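Local coordinates for protein ribulose bisphosphate carboxylase (Hyperthermus butylicus DSM 5456, PDB 6HUN) that probably catalyses the addition of carbon dioxide and water to ribulose 1,5-bisphosphate, yielding two molecules of 3-phosphoglycerate, within an archaeal pathway of AMP degradation, at residues D168-A173 with K398-Q403; P153-Q158 with D289-G294; R46-Q51 with A131-R136; S24-F29 with I62-S67. All blocks are in the same frame, centred on the assembly; numbering follows the deposited sequence.

Contact 1: residues D168-A173 with K398-Q403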
loop_
_atom_site.group_PDB
_atom_site.type_symbol
_atom_site.label_atom_id
_atom_site.label_comp_id
_atom_site.label_asym_id
_atom_site.label_seq_id
_atom_site.Cartn_x
_atom_site.Cartn_y
_atom_site.Cartn_z
ATOM N N ASP A 168 -0.537 -25.901 -23.799
ATOM C CA ASP A 168 0.708 -25.346 -24.338
ATOM C C ASP A 168 0.622 -23.883 -24.725
ATOM O O ASP A 168 1.563 -23.156 -24.449
ATOM C CB ASP A 168 1.177 -26.126 -25.610
ATOM C CG ASP A 168 1.517 -27.553 -25.313
ATOM O OD1 ASP A 168 2.272 -27.770 -24.338
ATOM O OD2 ASP A 168 1.018 -28.450 -26.022
ATOM N N ARG A 169 -0.455 -23.451 -25.380
ATOM C CA ARG A 169 -0.549 -22.096 -25.896
ATOM C C ARG A 169 -0.688 -21.081 -24.769
ATOM O O ARG A 169 -0.990 -21.448 -23.635
ATOM C CB ARG A 169 -1.726 -21.980 -26.861
ATOM C CG ARG A 169 -3.078 -22.153 -26.230
ATOM C CD ARG A 169 -4.133 -21.661 -27.164
ATOM N NE ARG A 169 -5.480 -22.060 -26.788
ATOM C CZ ARG A 169 -6.231 -21.370 -25.930
ATOM N NH1 ARG A 169 -5.761 -20.263 -25.359
ATOM N NH2 ARG A 169 -7.458 -21.800 -25.651
ATOM N N PRO A 170 -0.456 -19.787 -25.053
ATOM C CA PRO A 170 -0.794 -18.753 -24.070
ATOM C C PRO A 170 -2.289 -18.718 -23.793
ATOM O O PRO A 170 -3.118 -18.999 -24.659
ATOM C CB PRO A 170 -0.338 -17.439 -24.741
ATOM C CG PRO A 170 0.568 -17.828 -25.846
ATOM C CD PRO A 170 0.196 -19.223 -26.279
ATOM N N ILE A 171 -2.641 -18.315 -22.584
ATOM C CA ILE A 171 -4.049 -18.165 -22.260
ATOM C C ILE A 171 -4.472 -16.733 -22.579
ATOM O O ILE A 171 -3.703 -15.791 -22.388
ATOM C CB ILE A 171 -4.249 -18.540 -20.772
ATOM C CG1 ILE A 171 -3.981 -20.046 -20.592
ATOM C CG2 ILE A 171 -5.621 -18.081 -20.246
ATOM C CD1 ILE A 171 -4.032 -20.467 -19.133
ATOM N N LEU A 172 -5.722 -16.550 -23.002
ATOM C CA LEU A 172 -6.237 -15.248 -23.409
ATOM C C LEU A 172 -7.290 -14.721 -22.439
ATOM O O LEU A 172 -8.181 -15.462 -22.014
ATOM C CB LEU A 172 -6.842 -15.337 -24.803
ATOM C CG LEU A 172 -5.809 -15.947 -25.782
ATOM C CD1 LEU A 172 -6.492 -16.409 -27.061
ATOM C CD2 LEU A 172 -4.669 -14.984 -26.049
ATOM N N ALA A 173 -7.220 -13.418 -22.149
ATOM C CA ALA A 173 -8.172 -12.742 -21.266
ATOM C C ALA A 173 -8.645 -11.435 -21.896
ATOM O O ALA A 173 -7.909 -10.810 -22.661
ATOM C CB ALA A 173 -7.518 -12.469 -19.904
ATOM N N LYS A 398 5.619 -18.950 -24.288
ATOM C CA LYS A 398 4.229 -19.403 -24.342
ATOM C C LYS A 398 3.523 -19.379 -22.983
ATOM O O LYS A 398 2.283 -19.390 -22.935
ATOM C CB LYS A 398 4.154 -20.830 -24.897
ATOM C CG LYS A 398 4.851 -20.981 -26.244
ATOM C CD LYS A 398 4.909 -22.446 -26.733
ATOM C CE LYS A 398 5.697 -22.532 -28.053
ATOM N NZ LYS A 398 6.656 -23.696 -28.124
ATOM N N ASP A 399 4.270 -19.364 -21.885
ATOM C CA ASP A 399 3.635 -19.426 -20.566
ATOM C C ASP A 399 3.311 -18.013 -20.074
ATOM O O ASP A 399 3.942 -17.461 -19.156
ATOM C CB ASP A 399 4.513 -20.191 -19.577
ATOM C CG ASP A 399 4.382 -21.696 -19.718
ATOM O OD1 ASP A 399 3.419 -22.170 -20.371
ATOM O OD2 ASP A 399 5.247 -22.406 -19.166
ATOM N N ILE A 400 2.275 -17.425 -20.703
ATOM C CA ILE A 400 1.793 -16.086 -20.387
ATOM C C ILE A 400 0.284 -16.078 -20.518
ATOM O O ILE A 400 -0.308 -16.882 -21.236
ATOM C CB ILE A 400 2.369 -14.985 -21.330
ATOM C CG1 ILE A 400 1.941 -15.257 -22.782
ATOM C CG2 ILE A 400 3.864 -14.957 -21.238
ATOM C CD1 ILE A 400 2.509 -14.234 -23.788
ATOM N N ILE A 401 -0.325 -15.073 -19.901
ATOM C CA ILE A 401 -1.696 -14.686 -20.180
ATOM C C ILE A 401 -1.638 -13.380 -20.963
ATOM O O ILE A 401 -0.966 -12.433 -20.550
ATOM C CB ILE A 401 -2.500 -14.527 -18.881
ATOM C CG1 ILE A 401 -2.517 -15.847 -18.114
ATOM C CG2 ILE A 401 -3.907 -14.006 -19.232
ATOM C CD1 ILE A 401 -2.938 -15.615 -16.623
ATOM N N MET A 402 -2.256 -13.344 -22.157
ATOM C CA MET A 402 -2.353 -12.096 -22.892
ATOM C C MET A 402 -3.717 -11.471 -22.715
ATOM O O MET A 402 -4.745 -12.120 -22.913
ATOM C CB MET A 402 -2.076 -12.332 -24.385
ATOM C CG MET A 402 -1.094 -13.434 -24.564
ATOM S SD MET A 402 -0.466 -13.572 -26.328
ATOM C CE MET A 402 0.462 -12.086 -26.341
ATOM N N GLN A 403 -3.727 -10.205 -22.351
ATOM C CA GLN A 403 -4.974 -9.482 -22.300
ATOM C C GLN A 403 -5.185 -8.797 -23.635
ATOM O O GLN A 403 -4.351 -7.997 -24.074
ATOM C CB GLN A 403 -4.929 -8.504 -21.127
ATOM C CG GLN A 403 -6.223 -7.929 -20.775
ATOM C CD GLN A 403 -6.053 -7.047 -19.563
ATOM O OE1 GLN A 403 -5.511 -7.493 -18.572
ATOM N NE2 GLN A 403 -6.448 -5.773 -19.666
HETATM O O HOH W 1 3.336 -23.703 -22.824
#
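Ile171, Leu172 and Ala173 pair in parallel with Ile401, Met402 and Gln403, and so close the eight-stranded TIM barrel of the catalytic domain, bringing its first strand, 171-174, against its last, 401-403. The seam rests on three backbone hydrogen bonds: Ile171 N to Ile400 O (3.1 Å), Met402 N to Ile171 O (2.9 Å) and Ala173 N to Met402 O (2.9 Å). Ile171 and Met402 each spend both donor and acceptor on the other segment. Ile401 CA adds a CA-H...O contact, 3.2 Å from Ile171 O.

Apolar contacts divide between the two faces of the sheet. On the one carrying Leu172 and Met402, these side chains run side by side, with Leu172 CD2 4.1 Å from Met402 CB; helices 389-396 and 415-431 pack over them. Nearby, Pro170 CB meets both Met402 CG and Ile400 CG1, the latter at 3.7 Å, a branch that chi1 of 62° holds between backbone N and carbonyl carbon. On the other face Ile401 spreads its two branches, CG1 beside Ile171 CB and CG2 to within 4.0 Å of Ala173 CB.

Polar groups act at the ends of the seam. Gln403, predicted to take part in substrate binding, accepts through OE1 a hydrogen bond from Lys203 NZ, the predicted magnesium-ligand lysine, here without its carbamate. At the other end a water bridges Asp168 O, at a doubtfully short distance, and Asp399 OD1, lying 2.9 Å from that OD1, an oxygen that is also in a salt bridge with Arg161.

Contact 2: residues P153-Q158 with D289-G294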
loop_
_atom_site.group_PDB
_atom_site.type_symbol
_atom_site.label_atom_id
_atom_site.label_comp_id
_atom_site.label_asym_id
_atom_site.label_seq_id
_atom_site.Cartn_x
_atom_site.Cartn_y
_atom_site.Cartn_z
ATOM N N PRO A 153 2.026 -19.559 -4.819
ATOM C CA PRO A 153 0.782 -19.756 -5.561
ATOM C C PRO A 153 0.117 -21.072 -5.174
ATOM O O PRO A 153 0.790 -22.091 -4.873
ATOM C CB PRO A 153 1.246 -19.753 -7.043
ATOM C CG PRO A 153 2.568 -18.968 -7.043
ATOM C CD PRO A 153 3.200 -19.290 -5.682
ATOM N N ASN A 154 -1.223 -21.039 -5.153
ATOM C CA ASN A 154 -2.014 -22.249 -4.865
ATOM C C ASN A 154 -1.969 -23.193 -6.059
ATOM O O ASN A 154 -1.867 -24.414 -5.922
ATOM C CB ASN A 154 -3.459 -21.881 -4.608
ATOM C CG ASN A 154 -4.282 -23.057 -4.050
ATOM O OD1 ASN A 154 -3.746 -23.905 -3.376
ATOM N ND2 ASN A 154 -5.586 -23.072 -4.308
ATOM N N LYS A 155 -2.057 -22.615 -7.244
ATOM C CA LYS A 155 -2.184 -23.386 -8.492
ATOM C C LYS A 155 -0.969 -23.269 -9.384
ATOM O O LYS A 155 -0.469 -24.291 -9.867
ATOM C CB LYS A 155 -3.425 -22.944 -9.273
ATOM C CG LYS A 155 -4.762 -23.240 -8.546
ATOM C CD LYS A 155 -4.972 -24.715 -8.466
ATOM C CE LYS A 155 -6.230 -25.001 -7.671
ATOM N NZ LYS A 155 -6.553 -26.417 -7.881
ATOM N N GLY A 156 -0.441 -22.078 -9.526
ATOM C CA GLY A 156 0.687 -21.829 -10.418
ATOM C C GLY A 156 0.300 -21.991 -11.889
ATOM O O GLY A 156 -0.861 -22.216 -12.249
ATOM N N ILE A 157 1.308 -21.864 -12.745
ATOM C CA ILE A 157 1.107 -22.052 -14.183
ATOM C C ILE A 157 0.421 -23.393 -14.455
ATOM O O ILE A 157 -0.593 -23.487 -15.165
ATOM C CB ILE A 157 2.463 -21.970 -14.881
ATOM C CG1 ILE A 157 2.991 -20.500 -14.703
ATOM C CG2 ILE A 157 2.294 -22.294 -16.378
ATOM C CD1 ILE A 157 4.323 -20.232 -15.441
ATOM N N GLN A 158 0.968 -24.456 -13.898
ATOM C CA GLN A 158 0.460 -25.777 -14.274
ATOM C C GLN A 158 -0.938 -26.006 -13.733
ATOM O O GLN A 158 -1.775 -26.607 -14.412
ATOM C CB GLN A 158 1.434 -26.859 -13.845
ATOM C CG GLN A 158 2.757 -26.886 -14.683
ATOM C CD GLN A 158 2.622 -26.758 -16.239
ATOM O OE1 GLN A 158 1.818 -27.432 -16.898
ATOM N NE2 GLN A 158 3.450 -25.894 -16.817
ATOM N N ASP A 289 -10.073 -24.143 -3.157
ATOM C CA ASP A 289 -9.438 -24.653 -4.376
ATOM C C ASP A 289 -9.556 -23.673 -5.560
ATOM O O ASP A 289 -9.940 -24.046 -6.681
ATOM C CB ASP A 289 -10.012 -26.041 -4.736
ATOM C CG ASP A 289 -9.086 -26.850 -5.641
ATOM O OD1 ASP A 289 -7.855 -26.793 -5.467
ATOM O OD2 ASP A 289 -9.586 -27.578 -6.541
ATOM N N LEU A 290 -9.116 -22.410 -5.339
ATOM C CA LEU A 290 -9.191 -21.347 -6.330
ATOM C C LEU A 290 -7.781 -20.888 -6.731
ATOM O O LEU A 290 -6.799 -21.111 -6.019
ATOM C CB LEU A 290 -9.991 -20.103 -5.789
ATOM C CG LEU A 290 -11.414 -20.327 -5.223
ATOM C CD1 LEU A 290 -12.018 -19.107 -4.559
ATOM C CD2 LEU A 290 -12.321 -20.903 -6.346
ATOM N N ALA A 291 -7.684 -20.253 -7.895
ATOM C CA ALA A 291 -6.510 -19.498 -8.312
ATOM C C ALA A 291 -6.795 -18.009 -8.106
ATOM O O ALA A 291 -7.952 -17.566 -8.141
ATOM C CB ALA A 291 -6.182 -19.781 -9.805
ATOM N N ILE A 292 -5.717 -17.204 -7.971
ATOM C CA ILE A 292 -5.813 -15.777 -7.693
ATOM C C ILE A 292 -5.111 -14.984 -8.769
ATOM O O ILE A 292 -3.908 -15.179 -8.988
ATOM C CB ILE A 292 -5.161 -15.394 -6.358
ATOM C CG1 ILE A 292 -5.851 -16.192 -5.210
ATOM C CG2 ILE A 292 -5.154 -13.787 -6.177
ATOM C CD1 ILE A 292 -5.222 -15.892 -3.899
ATOM N N HIS A 293 -5.833 -14.039 -9.357
ATOM C CA HIS A 293 -5.239 -13.055 -10.241
ATOM C C HIS A 293 -4.910 -11.817 -9.399
ATOM O O HIS A 293 -5.819 -11.159 -8.883
ATOM C CB HIS A 293 -6.209 -12.702 -11.355
ATOM C CG HIS A 293 -5.636 -11.767 -12.378
ATOM N ND1 HIS A 293 -5.339 -12.170 -13.663
ATOM C CD2 HIS A 293 -5.310 -10.457 -12.307
ATOM C CE1 HIS A 293 -4.881 -11.134 -14.346
ATOM N NE2 HIS A 293 -4.821 -10.087 -13.539
ATOM N N GLY A 294 -3.625 -11.478 -9.278
ATOM C CA GLY A 294 -3.282 -10.254 -8.553
ATOM C C GLY A 294 -3.189 -9.018 -9.439
ATOM O O GLY A 294 -2.429 -9.003 -10.433
#
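Lys155 NZ meets Asp289 OD1 at 2.8 Å in a salt bridge, the two side chains crossing at about a right angle. The ammonium approaches from above the carboxylate plane, 44° out of it, while the other oxygen, OD2, pairs with Lys264. The second polar link is nearly straight: Asn154 ND2 donates to Leu290 O over 2.9 Å with an N-H...O angle of 175°, and the acceptor lies in the plane of the amide.

The lysine reaches its partner by bending at chi2 (-67°), which lays its aliphatic part along the start of the strand; CG comes 3.9 Å from Ala291 CB, with Leu290 O close by. Asp289 itself ends helix 275-288 in a Schellman motif, its positive phi turning the chain toward strand 291-295. Outside the two segments, Asp325 OD1 accepts from Lys155 N and Gly156 N, and OD2 from Ile292 N, tying both segments to one carboxylate. An alanine in place of Lys155 would probably leave Asp289 OD1 without its charged mate and take one packing partner from the methyl of Ala291.

The segment leading into helix 156-164 is thus bound to the N-terminal end of a TIM-barrel strand, the end remote from the catalytic one. With one lysine on each carboxylate oxygen, Asp289 probably stays ionised; the charge pair lies at the Asp289 end, while an aliphatic CG-to-methyl contact and a neutral amide bond lie nearer the strand.

Contact 3: residues R46-Q51 with A131-R136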
loop_
_atom_site.group_PDB
_atom_site.type_symbol
_atom_site.label_atom_id
_atom_site.label_comp_id
_atom_site.label_asym_id
_atom_site.label_seq_id
_atom_site.Cartn_x
_atom_site.Cartn_y
_atom_site.Cartn_z
ATOM N N ARG A 46 19.146 1.311 -3.494
ATOM C CA ARG A 46 19.811 2.392 -4.219
ATOM C C ARG A 46 19.625 3.677 -3.407
ATOM O O ARG A 46 18.492 4.132 -3.222
ATOM C CB ARG A 46 19.225 2.519 -5.627
ATOM C CG ARG A 46 19.915 3.672 -6.384
ATOM C CD ARG A 46 19.359 3.733 -7.851
ATOM N NE ARG A 46 20.148 4.669 -8.664
ATOM C CZ ARG A 46 20.041 4.736 -9.991
ATOM N NH1 ARG A 46 19.188 3.931 -10.628
ATOM N NH2 ARG A 46 20.809 5.593 -10.690
ATOM N N VAL A 47 20.718 4.219 -2.880
ATOM C CA VAL A 47 20.681 5.222 -1.809
ATOM C C VAL A 47 21.278 6.499 -2.355
ATOM O O VAL A 47 22.424 6.495 -2.845
ATOM C CB VAL A 47 21.475 4.771 -0.562
ATOM C CG1 VAL A 47 21.403 5.807 0.567
ATOM C CG2 VAL A 47 21.023 3.342 -0.095
ATOM N N THR A 48 20.518 7.578 -2.252
ATOM C CA THR A 48 20.982 8.934 -2.511
ATOM C C THR A 48 21.032 9.688 -1.180
ATOM O O THR A 48 19.979 10.128 -0.662
ATOM C CB THR A 48 20.079 9.658 -3.504
ATOM O OG1 THR A 48 19.982 8.905 -4.721
ATOM C CG2 THR A 48 20.647 11.059 -3.803
ATOM N N PRO A 49 22.197 9.826 -0.581
ATOM C CA PRO A 49 22.278 10.520 0.713
ATOM C C PRO A 49 21.880 11.964 0.550
ATOM O O PRO A 49 22.079 12.572 -0.503
ATOM C CB PRO A 49 23.754 10.379 1.096
ATOM C CG PRO A 49 24.303 9.314 0.151
ATOM C CD PRO A 49 23.531 9.438 -1.096
ATOM N N ALA A 50 21.326 12.523 1.615
ATOM C CA ALA A 50 20.985 13.931 1.630
ATOM C C ALA A 50 22.260 14.764 1.589
ATOM O O ALA A 50 23.374 14.246 1.739
ATOM C CB ALA A 50 20.163 14.272 2.885
ATOM N N GLN A 51 22.100 16.067 1.408
ATOM C CA GLN A 51 23.293 16.917 1.354
ATOM C C GLN A 51 24.065 16.824 2.658
ATOM O O GLN A 51 23.504 17.008 3.737
ATOM C CB GLN A 51 22.941 18.379 1.096
ATOM C CG GLN A 51 24.166 19.228 0.645
ATOM C CD GLN A 51 25.014 18.513 -0.422
ATOM O OE1 GLN A 51 24.895 18.832 -1.602
ATOM N NE2 GLN A 51 25.919 17.602 -0.010
ATOM N N ALA A 131 18.187 11.880 6.530
ATOM C CA ALA A 131 19.503 11.640 5.955
ATOM C C ALA A 131 19.445 11.140 4.517
ATOM O O ALA A 131 20.490 11.043 3.858
ATOM C CB ALA A 131 20.260 10.610 6.801
ATOM N N ILE A 132 18.255 10.802 4.026
ATOM C CA ILE A 132 18.077 10.167 2.725
ATOM C C ILE A 132 17.388 11.157 1.806
ATOM O O ILE A 132 16.258 11.592 2.091
ATOM C CB ILE A 132 17.227 8.880 2.829
ATOM C CG1 ILE A 132 17.587 8.095 4.072
ATOM C CG2 ILE A 132 17.499 7.988 1.635
ATOM C CD1 ILE A 132 19.005 7.482 3.968
ATOM N N ALA A 133 18.004 11.443 0.644
ATOM C CA ALA A 133 17.259 12.181 -0.377
ATOM C C ALA A 133 16.473 11.243 -1.325
ATOM O O ALA A 133 15.427 11.642 -1.876
ATOM C CB ALA A 133 18.221 13.059 -1.175
ATOM N N GLY A 134 16.938 10.015 -1.494
ATOM C CA GLY A 134 16.187 8.998 -2.239
ATOM C C GLY A 134 16.580 7.616 -1.764
ATOM O O GLY A 134 17.753 7.372 -1.437
ATOM N N LEU A 135 15.611 6.685 -1.717
ATOM C CA LEU A 135 15.882 5.315 -1.271
ATOM C C LEU A 135 15.006 4.444 -2.165
ATOM O O LEU A 135 13.760 4.582 -2.152
ATOM C CB LEU A 135 15.525 5.172 0.227
ATOM C CG LEU A 135 15.737 3.713 0.666
ATOM C CD1 LEU A 135 17.244 3.386 0.587
ATOM C CD2 LEU A 135 15.203 3.596 2.079
ATOM N N ARG A 136 15.638 3.645 -3.018
ATOM C CA ARG A 136 14.907 2.653 -3.794
ATOM C C ARG A 136 15.264 1.236 -3.354
ATOM O O ARG A 136 16.449 0.864 -3.273
ATOM C CB ARG A 136 15.177 2.763 -5.290
ATOM C CG ARG A 136 13.924 2.295 -5.970
ATOM C CD ARG A 136 14.079 1.661 -7.138
ATOM N NE ARG A 136 12.904 1.827 -7.955
ATOM C CZ ARG A 136 12.822 1.223 -9.119
ATOM N NH1 ARG A 136 11.827 1.459 -9.922
ATOM N NH2 ARG A 136 13.855 0.469 -9.465
#
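Arg46 and Arg136 face each other across two antiparallel strands, their CB atoms 4.1 Å apart. From that CB the Arg46 chain leaves its neighbour: CG stands anti to the backbone N (chi1 179°), and the extended run through CG and CD carries the guanidinium away, where NE hydrogen-bonds to Ser98 OG and NH2 forms a salt bridge with Asp96. Arg136 also leads off, to Glu138. Beneath the diverging side chains the backbones are joined both ways, Arg46 N to Arg136 O (2.7 Å) and Arg136 N to Arg46 O (2.9 Å).

This is the pairing of strands 41-49 and 132-141 within the mixed sheet of the N-terminal domain, and it contains a classic beta bulge. Ala133 and Gly134 both stand opposite Thr48, whose O accepts from Ala133 N at 2.7 Å and from Gly134 N at 3.2 Å. The first donor lies nearly in line with the carbonyl bond, the second in the carbonyl plane on a lone pair. Thr48 N repays the strand through Gly134 O, while Thr48 OG1 is hydrogen-bonded to Lys307 NZ. Past the bulge Ala50 N reaches Ala131 O at 2.8 Å from well above the carbonyl plane, 46° out of it.

On the face of Val47 and Leu135 the side chains lie alongside, Val47 CG2 3.8 Å from Leu135 CD1, and helix 55-65 packs against both. The chain turns a corner at Ala133; just before it, Ile132 O accepts a hydrogen bond from Arg304 NH2 of the second subunit.

Contact 4: residues S24-F29 with I62-S67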
loop_
_atom_site.group_PDB
_atom_site.type_symbol
_atom_site.label_atom_id
_atom_site.label_comp_id
_atom_site.label_asym_id
_atom_site.label_seq_id
_atom_site.Cartn_x
_atom_site.Cartn_y
_atom_site.Cartn_z
ATOM N N SER A 24 27.628 8.363 13.839
ATOM C CA SER A 24 28.817 7.794 14.447
ATOM C C SER A 24 28.454 6.606 15.338
ATOM O O SER A 24 29.198 5.628 15.412
ATOM C CB SER A 24 29.568 8.857 15.249
ATOM O OG SER A 24 30.782 8.348 15.793
ATOM N N ILE A 25 27.314 6.691 16.032
ATOM C CA ILE A 25 26.687 5.475 16.547
ATOM C C ILE A 25 26.285 4.585 15.376
ATOM O O ILE A 25 26.058 3.381 15.543
ATOM C CB ILE A 25 25.468 5.809 17.450
ATOM C CG1 ILE A 25 24.981 4.574 18.228
ATOM C CG2 ILE A 25 24.322 6.415 16.643
ATOM C CD1 ILE A 25 25.654 4.386 19.576
ATOM N N TYR A 26 26.241 5.151 14.178
ATOM C CA TYR A 26 25.752 4.447 13.007
ATOM C C TYR A 26 26.859 3.728 12.251
ATOM O O TYR A 26 26.548 2.935 11.352
ATOM C CB TYR A 26 25.008 5.434 12.099
ATOM C CG TYR A 26 23.752 5.993 12.741
ATOM C CD1 TYR A 26 22.663 5.177 12.964
ATOM C CD2 TYR A 26 23.676 7.326 13.152
ATOM C CE1 TYR A 26 21.512 5.667 13.551
ATOM C CE2 TYR A 26 22.539 7.830 13.753
ATOM C CZ TYR A 26 21.466 6.996 13.959
ATOM O OH TYR A 26 20.320 7.456 14.534
ATOM N N LEU A 27 28.136 3.984 12.605
ATOM C CA LEU A 27 29.259 3.207 12.078
ATOM C C LEU A 27 29.180 1.757 12.539
ATOM O O LEU A 27 29.679 0.858 11.860
ATOM C CB LEU A 27 30.619 3.827 12.506
ATOM C CG LEU A 27 31.356 3.596 13.855
ATOM C CD1 LEU A 27 32.359 2.396 13.856
ATOM C CD2 LEU A 27 32.145 4.830 14.365
ATOM N N GLU A 28 28.550 1.523 13.683
ATOM C CA GLU A 28 28.394 0.191 14.256
ATOM C C GLU A 28 27.563 -0.747 13.373
ATOM O O GLU A 28 27.592 -1.972 13.581
ATOM C CB GLU A 28 27.785 0.374 15.656
ATOM C CG GLU A 28 26.792 -0.677 16.122
ATOM C CD GLU A 28 26.554 -0.671 17.629
ATOM O OE1 GLU A 28 27.010 0.288 18.311
ATOM O OE2 GLU A 28 25.924 -1.644 18.126
ATOM N N PHE A 29 26.868 -0.220 12.366
ATOM C CA PHE A 29 26.023 -1.048 11.507
ATOM C C PHE A 29 26.619 -1.286 10.132
ATOM O O PHE A 29 25.953 -1.878 9.282
ATOM C CB PHE A 29 24.625 -0.416 11.364
ATOM C CG PHE A 29 23.842 -0.404 12.653
ATOM C CD1 PHE A 29 24.085 0.560 13.619
ATOM C CD2 PHE A 29 22.890 -1.383 12.908
ATOM C CE1 PHE A 29 23.399 0.572 14.825
ATOM C CE2 PHE A 29 22.189 -1.375 14.102
ATOM C CZ PHE A 29 22.452 -0.385 15.076
ATOM N N ILE A 62 20.179 3.449 7.604
ATOM C CA ILE A 62 19.219 2.522 7.004
ATOM C C ILE A 62 19.255 1.177 7.730
ATOM O O ILE A 62 18.213 0.631 8.103
ATOM C CB ILE A 62 19.493 2.348 5.500
ATOM C CG1 ILE A 62 19.187 3.646 4.711
ATOM C CG2 ILE A 62 18.656 1.159 4.919
ATOM C CD1 ILE A 62 19.787 3.562 3.292
ATOM N N ALA A 63 20.454 0.632 7.955
ATOM C CA ALA A 63 20.550 -0.671 8.610
ATOM C C ALA A 63 19.960 -0.639 10.024
ATOM O O ALA A 63 19.269 -1.579 10.428
ATOM C CB ALA A 63 22.019 -1.153 8.645
ATOM N N ALA A 64 20.230 0.421 10.785
ATOM C CA ALA A 64 19.706 0.534 12.151
ATOM C C ALA A 64 18.198 0.710 12.148
ATOM O O ALA A 64 17.474 0.054 12.905
ATOM C CB ALA A 64 20.362 1.714 12.876
ATOM N N GLU A 65 17.705 1.614 11.316
ATOM C CA GLU A 65 16.274 1.899 11.332
ATOM C C GLU A 65 15.461 0.697 10.864
ATOM O O GLU A 65 14.335 0.499 11.337
ATOM C CB GLU A 65 15.985 3.133 10.479
ATOM C CG GLU A 65 14.471 3.461 10.244
ATOM C CD GLU A 65 13.722 3.866 11.506
ATOM O OE1 GLU A 65 12.526 3.530 11.628
ATOM O OE2 GLU A 65 14.327 4.516 12.383
ATOM N N SER A 66 15.974 -0.102 9.919
ATOM C CA SER A 66 15.230 -1.247 9.437
ATOM C C SER A 66 15.482 -2.503 10.271
ATOM O O SER A 66 15.022 -3.576 9.894
ATOM C CB SER A 66 15.540 -1.508 7.943
ATOM O OG SER A 66 16.936 -1.718 7.765
ATOM N N SER A 67 16.151 -2.380 11.417
ATOM C CA SER A 67 16.334 -3.549 12.280
ATOM C C SER A 67 16.060 -3.176 13.741
ATOM O O SER A 67 14.898 -2.992 14.104
ATOM C CB SER A 67 17.718 -4.200 12.072
ATOM O OG SER A 67 18.842 -3.440 12.476
#
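Phe29 lays its ring flat over the methyl of Ala64: Ala64 CB stands 3.6 Å from the centroid of the Phe29 ring and only 9° off the normal, a CH-pi contact over the face. Tyr26 treats the same methyl differently, bringing its edge to it, with CD1 at 4.2 Å from Ala64 CB and CE1 equally near. One alanine therefore meets a face of one aromatic ring and the rim of another.

Phe29 CG stands anti to its carbonyl carbon (chi1 -67°), which places the ring over Ala64 while Phe29 CB stays 3.8 Å from Ala63 CB. Exchanging Phe29 for an alanine would remove that ring and would probably open a gap above Ala64 and leave Lys85 without its cation-pi partner.

At the end of the helix two serine hydroxyls turn back to backbone oxygens. Ser67 OG gives a hydrogen bond to Ala63 O (2.8 Å), and Ser66 OG gives one to Ile62 O (2.7 Å), an oxygen that Ser66 N reaches from the opposite face of its plane.

Beyond these turns the second subunit begins: Glu65 forms a salt bridge with its Lys179, a predicted substrate-binding residue, and Ser67 O accepts from its Asn207. The short 3-10 turn 27-29 thus packs on helix 55-65 of the N-terminal domain, which, as in RuBisCO dimers generally, reaches the active site in the barrel of the partner subunit.

The four contacts fall into two pairs. Contacts 3 and 4 belong to the N-terminal part of the chain, their centres 15 Å apart, and they interlock along the sequence: 24-29, 46-51, 62-67, 131-136. Ile62 of helix 55-65 joins them by packing on Val47, Ile132 and Leu135 of the sheet, and both contacts reach the second subunit. Contacts 1 and 2 follow in the catalytic barrel, 14 Å apart between centres, again with alternating segments; Ile157 of helix 156-164 touches Asp399. Between the pairs the centres lie 38 to 46 Å apart, without contact. Each region thus has its own crossed connections, while the dimer brings N-terminal domain and barrel together.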